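PDB 2OXB: beta-fructofuranosidase from Arabidopsis thaliana, which hydrolyses sucrose and 1-kestose, and less readily neokestose and levan, as a cell-wall invertase of glycoside hydrolase family 32. Local coordinates for residues I92-I97 against N106-K111; D145-W150 against R158-S163; I225-L230 against Y242-Y247. The protein carries 1 engineered substitution. One frame throughout, in Å; residues are numbered along the deposited sequence.

Overall arrangement
All three contacts are mostly buried and belong to the N-terminal family 32 domain, a beta-propeller. Contacts 1 and 3 each join the two strands of an antiparallel hairpin, whereas contact 2 lays an irregular loop against strand 157-165. Chemistry follows place: contact 2 carries a substrate-binding aspartate at one end and a tryptophan packed on backbone at the other, contact 1 rests on a tyrosine and an asparagine, and contact 3, whose Lys227 and His228 are partly exposed, relies on aliphatic and histidine packing. Contact 2 touches both others, through Thr95 of contact 1 and through Leu230 and Tyr247 of contact 3, while contacts 1 and 3 stay about 14 Å apart at their nearest atoms.

Contact 1 (I92-I97 against N106-K111)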
loop_
_atom_site.group_PDB
_atom_site.type_symbol
_atom_site.label_atom_id
_atom_site.label_comp_id
_atom_site.label_asym_id
_atom_site.label_seq_id
_atom_site.Cartn_x
_atom_site.Cartn_y
_atom_site.Cartn_z
ATOM N N ILE A 92 -21.796 -4.799 2.201
ATOM C CA ILE A 92 -20.736 -4.821 1.181
ATOM C C ILE A 92 -21.210 -4.337 -0.186
ATOM O O ILE A 92 -22.345 -4.573 -0.595
ATOM C CB ILE A 92 -20.091 -6.246 1.017
ATOM C CG1 ILE A 92 -19.072 -6.489 2.137
ATOM C CG2 ILE A 92 -19.407 -6.372 -0.348
ATOM C CD1 ILE A 92 -18.445 -7.856 2.129
ATOM N N LEU A 93 -20.324 -3.636 -0.881
ATOM C CA LEU A 93 -20.613 -3.129 -2.211
ATOM C C LEU A 93 -19.540 -3.696 -3.134
ATOM O O LEU A 93 -18.385 -3.285 -3.075
ATOM C CB LEU A 93 -20.586 -1.596 -2.211
ATOM C CG LEU A 93 -21.846 -0.883 -1.691
ATOM C CD1 LEU A 93 -22.139 -1.318 -0.268
ATOM C CD2 LEU A 93 -21.663 0.632 -1.754
ATOM N N TYR A 94 -19.907 -4.672 -3.960
ATOM C CA TYR A 94 -18.931 -5.263 -4.869
ATOM C C TYR A 94 -19.440 -5.285 -6.310
ATOM O O TYR A 94 -20.651 -5.321 -6.563
ATOM C CB TYR A 94 -18.572 -6.685 -4.430
ATOM C CG TYR A 94 -19.570 -7.726 -4.861
ATOM C CD1 TYR A 94 -19.400 -8.439 -6.042
ATOM C CD2 TYR A 94 -20.695 -7.989 -4.093
ATOM C CE1 TYR A 94 -20.327 -9.391 -6.444
ATOM C CE2 TYR A 94 -21.624 -8.935 -4.490
ATOM C CZ TYR A 94 -21.434 -9.634 -5.666
ATOM O OH TYR A 94 -22.368 -10.577 -6.038
ATOM N N THR A 95 -18.486 -5.260 -7.240
ATOM C CA THR A 95 -18.739 -5.271 -8.675
ATOM C C THR A 95 -18.817 -6.691 -9.225
ATOM O O THR A 95 -17.829 -7.419 -9.224
ATOM C CB THR A 95 -17.599 -4.548 -9.462
ATOM O OG1 THR A 95 -17.319 -3.274 -8.868
ATOM C CG2 THR A 95 -18.003 -4.339 -10.929
ATOM N N GLY A 96 -19.994 -7.078 -9.702
ATOM C CA GLY A 96 -20.152 -8.396 -10.287
ATOM C C GLY A 96 -20.260 -8.273 -11.802
ATOM O O GLY A 96 -20.513 -7.192 -12.331
ATOM N N ILE A 97 -20.065 -9.372 -12.518
ATOM C CA ILE A 97 -20.167 -9.336 -13.969
ATOM C C ILE A 97 -21.380 -10.180 -14.345
ATOM O O ILE A 97 -21.383 -11.391 -14.115
ATOM C CB ILE A 97 -18.902 -9.932 -14.641
ATOM C CG1 ILE A 97 -17.650 -9.570 -13.837
ATOM C CG2 ILE A 97 -18.781 -9.414 -16.074
ATOM C CD1 ILE A 97 -17.429 -8.065 -13.668
ATOM N N ASN A 106 -23.335 -4.588 -7.093
ATOM C CA ASN A 106 -24.210 -5.378 -6.248
ATOM C C ASN A 106 -23.914 -5.173 -4.785
ATOM O O ASN A 106 -22.799 -4.799 -4.427
ATOM C CB ASN A 106 -24.028 -6.846 -6.590
ATOM C CG ASN A 106 -24.175 -7.094 -8.060
ATOM O OD1 ASN A 106 -25.217 -6.794 -8.639
ATOM N ND2 ASN A 106 -23.132 -7.625 -8.686
ATOM N N ILE A 107 -24.912 -5.443 -3.946
ATOM C CA ILE A 107 -24.773 -5.312 -2.498
ATOM C C ILE A 107 -24.942 -6.685 -1.837
ATOM O O ILE A 107 -25.644 -7.553 -2.362
ATOM C CB ILE A 107 -25.825 -4.317 -1.927
ATOM C CG1 ILE A 107 -25.512 -3.991 -0.465
ATOM C CG2 ILE A 107 -27.215 -4.906 -2.023
ATOM C CD1 ILE A 107 -26.450 -2.951 0.163
ATOM N N ALA A 108 -24.288 -6.877 -0.689
ATOM C CA ALA A 108 -24.347 -8.137 0.061
ATOM C C ALA A 108 -24.295 -7.956 1.592
ATOM O O ALA A 108 -23.354 -7.368 2.122
ATOM C CB ALA A 108 -23.204 -9.053 -0.385
ATOM N N GLU A 109 -25.303 -8.473 2.293
ATOM C CA GLU A 109 -25.367 -8.394 3.754
ATOM C C GLU A 109 -25.066 -9.779 4.340
ATOM O O GLU A 109 -25.155 -10.786 3.632
ATOM C CB GLU A 109 -26.758 -7.946 4.202
ATOM C CG GLU A 109 -27.873 -8.905 3.791
ATOM C CD GLU A 109 -29.248 -8.401 4.172
ATOM O OE1 GLU A 109 -29.440 -8.039 5.351
ATOM O OE2 GLU A 109 -30.135 -8.370 3.295
ATOM N N PRO A 110 -24.696 -9.845 5.635
ATOM C CA PRO A 110 -24.379 -11.109 6.320
ATOM C C PRO A 110 -25.621 -11.926 6.718
ATOM O O PRO A 110 -26.720 -11.382 6.810
ATOM C CB PRO A 110 -23.582 -10.640 7.531
ATOM C CG PRO A 110 -24.232 -9.340 7.854
ATOM C CD PRO A 110 -24.342 -8.699 6.494
ATOM N N LYS A 111 -25.437 -13.228 6.947
ATOM C CA LYS A 111 -26.535 -14.123 7.331
ATOM C C LYS A 111 -26.798 -14.128 8.836
ATOM O O LYS A 111 -27.681 -13.414 9.326
ATOM C CB LYS A 111 -26.249 -15.556 6.868
ATOM C CG LYS A 111 -26.377 -15.754 5.369
ATOM C CD LYS A 111 -26.423 -17.229 4.998
ATOM C CE LYS A 111 -26.819 -17.418 3.534
ATOM N NZ LYS A 111 -25.857 -16.784 2.587
#
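Tyr94 and Asn106 face each other as a hydrogen-bonded antiparallel pair, and their side chains leave the same face of the sheet. The tyrosine ring is turned so that Asn106 CB lies over one of its faces, 4.2 Å from the ring centroid and 27° off the normal, a CH-pi contact. The amide stays beside the ring, with Asn106 ND2 4.0 Å from Tyr94 CZ, and its plane is inclined 56° to that of the phenol. A chi1 of 81° sets Tyr94 CG between its own backbone N and carbonyl carbon, and this carries the ring across toward strand 106-110. The ring edge then meets Ala108, with Tyr94 CE2 4.4 Å from Ala108 CB. Asn106 ND2 passes Gly96, 3.5 Å from Gly96 CA, and donates to Phe72 O. Behind these groups the backbones are tied at both ends of the pair: Asn106 N reaches Tyr94 O at 2.8 Å, and Tyr94 N reaches Asn106 O at 2.9 Å. A third bond runs from Ala108 N to Ile92 O at 3.0 Å. On the other face, Leu93 CD1 meets Ile107 CG1 at 4.3 Å across a non-hydrogen-bonded pair. Were Tyr94 an alanine, Asn106 CB and Ala108 CB would probably lose the ring they pack on, and a gap is likely to open on that face. Thr95 OG1, bonded to Asp145 N, places the hairpin beside the substrate site. The hairpin forms the middle of a four-stranded antiparallel sheet, a blade of the family 32 propeller, flanked by strands 77-81 and 121-123; the Tyr94 side chain also touches Cys77, Lys123 and, on strand 60-66, Ile66.

Contact 2 (D145-W150 against R158-S163); sequences DPTTAW and RVIIGS. With FRU (beta-D-fructofuranose), chain B.
A chi1 of 63° swings the indole of Trp150 back across strand 158-163, where one face of the ring system settles on Arg158. Arg158 CB stands 3.7 Å from the centroid of the five-membered ring, 29° off its normal, and Arg158 O lies over the same face nearer the rim. The far end of the six-membered ring meets Ile160 edge-on, Trp150 CH2 being 3.8 Å from Ile160 CG2. Thr147 takes a comparable first torsion, 70°, which holds CG2 beside its backbone N and against Ile160 CG1, while OG1 turns to donate to Thr148 O at 2.8 Å. The arginine itself leads away from the indole, to a salt bridge with Asp252.

Backbone bonds pin this irregular loop to the strand. Trp150 and Arg158 form a single antiparallel bridge, with Trp150 N to Arg158 O at 2.9 Å and Arg158 N to Trp150 O at 2.7 Å; further along, Thr147 N donates to Ile160 O at 3.3 Å. Strand 157-165 is the outer strand of a three-stranded antiparallel sheet, part of one blade of the five-bladed propeller of family 32, with 145-150 running along its margin. The segment begins inside the family's Arg-Asp-Pro motif (Arg144, Asp145, Pro146). Its Asp145 grips fructose with both carboxylate oxygens: FRU O4 donates to OD1 and FRU O3 to OD2, each at 2.9 Å. Cys200 N also bonds to OD2, and Ser79, Gln35 and the engineered Gln199 hold the sugar from other parts of the site.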
loop_
_atom_site.group_PDB
_atom_site.type_symbol
_atom_site.label_atom_id
_atom_site.label_comp_id
_atom_site.label_asym_id
_atom_site.label_seq_id
_atom_site.Cartn_x
_atom_site.Cartn_y
_atom_site.Cartn_z
ATOM N N ASP A 145 -15.256 -1.289 -8.839
ATOM C CA ASP A 145 -14.523 -0.905 -7.647
ATOM C C ASP A 145 -15.153 0.172 -6.797
ATOM O O ASP A 145 -14.589 1.247 -6.617
ATOM C CB ASP A 145 -13.116 -0.507 -8.040
ATOM C CG ASP A 145 -12.418 -1.601 -8.787
ATOM O OD1 ASP A 145 -12.878 -2.753 -8.677
ATOM O OD2 ASP A 145 -11.418 -1.319 -9.474
ATOM N N PRO A 146 -16.344 -0.109 -6.259
ATOM C CA PRO A 146 -17.054 0.849 -5.409
ATOM C C PRO A 146 -16.389 0.958 -4.048
ATOM O O PRO A 146 -15.986 -0.037 -3.438
ATOM C CB PRO A 146 -18.460 0.266 -5.322
ATOM C CG PRO A 146 -18.209 -1.207 -5.391
ATOM C CD PRO A 146 -17.157 -1.318 -6.483
ATOM N N THR A 147 -16.276 2.193 -3.586
ATOM C CA THR A 147 -15.671 2.517 -2.304
ATOM C C THR A 147 -16.663 2.316 -1.167
ATOM O O THR A 147 -17.805 1.902 -1.364
ATOM C CB THR A 147 -15.291 3.995 -2.253
ATOM O OG1 THR A 147 -16.490 4.782 -2.196
ATOM C CG2 THR A 147 -14.507 4.382 -3.462
ATOM N N THR A 148 -16.204 2.641 0.031
ATOM C CA THR A 148 -17.040 2.570 1.205
ATOM C C THR A 148 -17.992 3.748 1.030
ATOM O O THR A 148 -17.676 4.728 0.338
ATOM C CB THR A 148 -16.209 2.772 2.493
ATOM O OG1 THR A 148 -15.326 1.661 2.678
ATOM C CG2 THR A 148 -17.112 2.918 3.708
ATOM N N ALA A 149 -19.148 3.658 1.675
ATOM C CA ALA A 149 -20.160 4.698 1.577
ATOM C C ALA A 149 -20.221 5.597 2.810
ATOM O O ALA A 149 -20.154 5.127 3.950
ATOM C CB ALA A 149 -21.522 4.058 1.316
ATOM N N TRP A 150 -20.356 6.896 2.552
ATOM C CA TRP A 150 -20.432 7.922 3.584
ATOM C C TRP A 150 -21.725 8.723 3.443
ATOM O O TRP A 150 -22.078 9.185 2.351
ATOM C CB TRP A 150 -19.233 8.851 3.467
ATOM C CG TRP A 150 -19.178 9.602 2.163
ATOM C CD1 TRP A 150 -19.619 10.879 1.926
ATOM C CD2 TRP A 150 -18.621 9.134 0.922
ATOM N NE1 TRP A 150 -19.361 11.232 0.627
ATOM C CE2 TRP A 150 -18.748 10.184 -0.013
ATOM C CE3 TRP A 150 -18.022 7.933 0.514
ATOM C CZ2 TRP A 150 -18.298 10.069 -1.334
ATOM C CZ3 TRP A 150 -17.573 7.814 -0.795
ATOM C CH2 TRP A 150 -17.713 8.875 -1.706
ATOM N N ARG A 158 -23.535 8.656 0.089
ATOM C CA ARG A 158 -22.717 8.885 -1.092
ATOM C C ARG A 158 -21.628 7.826 -1.218
ATOM O O ARG A 158 -21.138 7.299 -0.220
ATOM C CB ARG A 158 -22.099 10.299 -1.052
ATOM C CG ARG A 158 -23.123 11.454 -1.169
ATOM C CD ARG A 158 -22.990 12.442 -0.013
ATOM N NE ARG A 158 -24.032 13.475 0.025
ATOM C CZ ARG A 158 -24.047 14.580 -0.724
ATOM N NH1 ARG A 158 -23.072 14.818 -1.590
ATOM N NH2 ARG A 158 -25.036 15.457 -0.596
ATOM N N VAL A 159 -21.293 7.493 -2.462
ATOM C CA VAL A 159 -20.249 6.520 -2.775
ATOM C C VAL A 159 -19.755 6.837 -4.184
ATOM O O VAL A 159 -20.441 7.519 -4.946
ATOM C CB VAL A 159 -20.766 5.060 -2.735
ATOM C CG1 VAL A 159 -21.649 4.759 -3.941
ATOM C CG2 VAL A 159 -19.587 4.104 -2.695
ATOM N N ILE A 160 -18.562 6.369 -4.529
ATOM C CA ILE A 160 -18.024 6.631 -5.853
ATOM C C ILE A 160 -17.510 5.357 -6.509
ATOM O O ILE A 160 -17.091 4.409 -5.836
ATOM C CB ILE A 160 -16.885 7.647 -5.793
ATOM C CG1 ILE A 160 -15.845 7.188 -4.776
ATOM C CG2 ILE A 160 -17.442 9.040 -5.456
ATOM C CD1 ILE A 160 -14.604 8.036 -4.746
ATOM N N ILE A 161 -17.544 5.334 -7.832
ATOM C CA ILE A 161 -17.090 4.166 -8.560
ATOM C C ILE A 161 -16.045 4.601 -9.557
ATOM O O ILE A 161 -16.027 5.753 -9.970
ATOM C CB ILE A 161 -18.269 3.472 -9.279
ATOM C CG1 ILE A 161 -19.288 2.992 -8.244
ATOM C CG2 ILE A 161 -17.779 2.276 -10.069
ATOM C CD1 ILE A 161 -20.130 4.097 -7.661
ATOM N N GLY A 162 -15.173 3.681 -9.939
ATOM C CA GLY A 162 -14.131 4.034 -10.876
ATOM C C GLY A 162 -14.497 3.785 -12.321
ATOM O O GLY A 162 -14.831 2.659 -12.702
ATOM N N SER A 163 -14.454 4.838 -13.131
ATOM C CA SER A 163 -14.744 4.699 -14.555
ATOM C C SER A 163 -13.733 5.430 -15.434
ATOM O O SER A 163 -12.601 5.693 -15.025
ATOM C CB SER A 163 -16.165 5.183 -14.879
ATOM O OG SER A 163 -17.125 4.208 -14.509
HETATM C C1 FRU B . -7.040 -4.284 -9.860
HETATM C C2 FRU B . -8.201 -4.882 -10.665
HETATM C C3 FRU B . -9.541 -4.225 -10.282
HETATM C C4 FRU B . -10.543 -5.330 -10.463
HETATM C C5 FRU B . -9.702 -6.559 -10.119
HETATM C C6 FRU B . -9.944 -7.745 -11.032
HETATM O O1 FRU B . -6.829 -2.922 -10.186
HETATM O O2 FRU B . -8.093 -4.910 -12.136
HETATM O O3 FRU B . -9.881 -3.106 -11.096
HETATM O O4 FRU B . -11.657 -5.192 -9.574
HETATM O O5 FRU B . -8.331 -6.210 -10.246
HETATM O O6 FRU B . -11.230 -8.267 -10.748
#

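Contact 3 (I225-L230 against Y242-Y247)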
loop_
_atom_site.group_PDB
_atom_site.type_symbol
_atom_site.label_atom_id
_atom_site.label_comp_id
_atom_site.label_asym_id
_atom_site.label_seq_id
_atom_site.Cartn_x
_atom_site.Cartn_y
_atom_site.Cartn_z
ATOM N N ILE A 225 -10.573 19.921 12.867
ATOM C CA ILE A 225 -10.301 20.391 11.510
ATOM C C ILE A 225 -10.020 19.183 10.620
ATOM O O ILE A 225 -9.016 18.495 10.793
ATOM C CB ILE A 225 -9.081 21.348 11.481
ATOM C CG1 ILE A 225 -9.311 22.529 12.441
ATOM C CG2 ILE A 225 -8.850 21.859 10.066
ATOM C CD1 ILE A 225 -10.472 23.447 12.054
ATOM N N LEU A 226 -10.924 18.924 9.680
ATOM C CA LEU A 226 -10.796 17.795 8.766
ATOM C C LEU A 226 -10.272 18.163 7.378
ATOM O O LEU A 226 -10.377 19.308 6.927
ATOM C CB LEU A 226 -12.150 17.098 8.603
ATOM C CG LEU A 226 -12.668 16.259 9.768
ATOM C CD1 LEU A 226 -14.087 15.772 9.468
ATOM C CD2 LEU A 226 -11.725 15.074 9.992
ATOM N N LYS A 227 -9.718 17.162 6.702
ATOM C CA LYS A 227 -9.188 17.321 5.349
ATOM C C LYS A 227 -9.648 16.067 4.621
ATOM O O LYS A 227 -10.209 15.166 5.244
ATOM C CB LYS A 227 -7.654 17.378 5.378
ATOM C CG LYS A 227 -7.018 18.159 4.229
ATOM C CD LYS A 227 -7.288 19.657 4.345
ATOM C CE LYS A 227 -6.418 20.319 5.417
ATOM N NZ LYS A 227 -4.955 20.265 5.102
ATOM N N HIS A 228 -9.429 16.001 3.314
ATOM C CA HIS A 228 -9.821 14.817 2.568
ATOM C C HIS A 228 -8.754 14.285 1.642
ATOM O O HIS A 228 -7.958 15.041 1.081
ATOM C CB HIS A 228 -11.132 15.055 1.814
ATOM C CG HIS A 228 -12.333 14.962 2.700
ATOM N ND1 HIS A 228 -12.585 15.876 3.702
ATOM C CD2 HIS A 228 -13.280 14.003 2.821
ATOM C CE1 HIS A 228 -13.628 15.478 4.405
ATOM N NE2 HIS A 228 -14.069 14.345 3.893
ATOM N N VAL A 229 -8.736 12.957 1.533
ATOM C CA VAL A 229 -7.797 12.219 0.696
ATOM C C VAL A 229 -8.536 11.258 -0.248
ATOM O O VAL A 229 -9.187 10.303 0.183
ATOM C CB VAL A 229 -6.817 11.349 1.537
ATOM C CG1 VAL A 229 -5.709 10.794 0.630
ATOM C CG2 VAL A 229 -6.235 12.148 2.678
ATOM N N LEU A 230 -8.430 11.531 -1.539
ATOM C CA LEU A 230 -9.016 10.680 -2.546
ATOM C C LEU A 230 -7.821 9.993 -3.179
ATOM O O LEU A 230 -6.904 10.656 -3.666
ATOM C CB LEU A 230 -9.757 11.489 -3.621
ATOM C CG LEU A 230 -10.303 10.697 -4.833
ATOM C CD1 LEU A 230 -11.523 9.928 -4.417
ATOM C CD2 LEU A 230 -10.646 11.628 -5.988
ATOM N N TYR A 242 -2.663 9.507 -4.454
ATOM C CA TYR A 242 -3.707 10.081 -3.621
ATOM C C TYR A 242 -3.542 11.567 -3.750
ATOM O O TYR A 242 -2.688 12.058 -4.495
ATOM C CB TYR A 242 -3.607 9.652 -2.138
ATOM C CG TYR A 242 -2.304 10.010 -1.458
ATOM C CD1 TYR A 242 -2.152 11.204 -0.759
ATOM C CD2 TYR A 242 -1.201 9.175 -1.578
ATOM C CE1 TYR A 242 -0.919 11.553 -0.198
ATOM C CE2 TYR A 242 0.034 9.510 -1.030
ATOM C CZ TYR A 242 0.180 10.688 -0.345
ATOM O OH TYR A 242 1.426 10.997 0.170
ATOM N N THR A 243 -4.375 12.290 -3.031
ATOM C CA THR A 243 -4.326 13.722 -3.078
ATOM C C THR A 243 -5.168 14.169 -1.926
ATOM O O THR A 243 -6.152 13.515 -1.561
ATOM C CB THR A 243 -4.908 14.251 -4.384
ATOM O OG1 THR A 243 -5.665 15.440 -4.127
ATOM C CG2 THR A 243 -5.808 13.200 -5.033
ATOM N N ILE A 244 -4.754 15.287 -1.351
ATOM C CA ILE A 244 -5.412 15.878 -0.198
ATOM C C ILE A 244 -6.107 17.190 -0.599
ATOM O O ILE A 244 -5.634 17.900 -1.483
ATOM C CB ILE A 244 -4.360 16.137 0.894
ATOM C CG1 ILE A 244 -3.472 14.886 1.050
ATOM C CG2 ILE A 244 -5.052 16.475 2.196
ATOM C CD1 ILE A 244 -2.140 15.119 1.777
ATOM N N GLY A 245 -7.232 17.499 0.044
ATOM C CA GLY A 245 -7.948 18.722 -0.270
ATOM C C GLY A 245 -9.135 19.016 0.627
ATOM O O GLY A 245 -9.064 18.860 1.842
ATOM N N THR A 246 -10.234 19.456 0.033
ATOM C CA THR A 246 -11.435 19.769 0.801
ATOM C C THR A 246 -12.609 19.083 0.103
ATOM O O THR A 246 -12.427 18.464 -0.938
ATOM C CB THR A 246 -11.668 21.302 0.855
ATOM O OG1 THR A 246 -10.415 21.987 0.700
ATOM C CG2 THR A 246 -12.279 21.705 2.201
ATOM N N TYR A 247 -13.805 19.180 0.666
ATOM C CA TYR A 247 -14.955 18.540 0.047
ATOM C C TYR A 247 -16.191 19.405 0.112
ATOM O O TYR A 247 -16.959 19.322 1.070
ATOM C CB TYR A 247 -15.237 17.200 0.726
ATOM C CG TYR A 247 -16.528 16.533 0.305
ATOM C CD1 TYR A 247 -16.707 16.041 -0.988
ATOM C CD2 TYR A 247 -17.566 16.375 1.215
ATOM C CE1 TYR A 247 -17.899 15.400 -1.357
ATOM C CE2 TYR A 247 -18.752 15.749 0.862
ATOM C CZ TYR A 247 -18.920 15.262 -0.412
ATOM O OH TYR A 247 -20.111 14.633 -0.717
#
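His228 and Gly245 anchor the two strands through a hydrogen-bonded antiparallel pair. The bond from Gly245 N to His228 O is 2.8 Å, and the return bond from His228 N to Gly245 O a longer 3.2 Å. Leu230 N donates to Thr243 O at 3.0 Å. The clearest contact to a ring is a CH-pi one: Tyr247 CB sits 4.1 Å from the centroid of the His228 ring, only 7° off its normal, so a methylene hydrogen can point at the ring face. Aliphatic packing adds to this. Val229 CG1 lies 3.7 Å from Tyr242 CB, the two side chains running alongside and pointing the same way. A chi1 of -153° swings Lys227 CG to the far side from its own N, and the chain crosses Ile244 at about a right angle, its methylenes beside Ile244 CG2. The hairpin belongs to an antiparallel sheet of the family 32 beta-propeller; strand 201-207 pairs with the other edge of strand 226-234, and Phe203 meets the His228 ring. Between the segments, then, polarity resides in the backbone, and even the lysine contributes by its carbon chain, its ammonium end lying close to the like-charged Arg208.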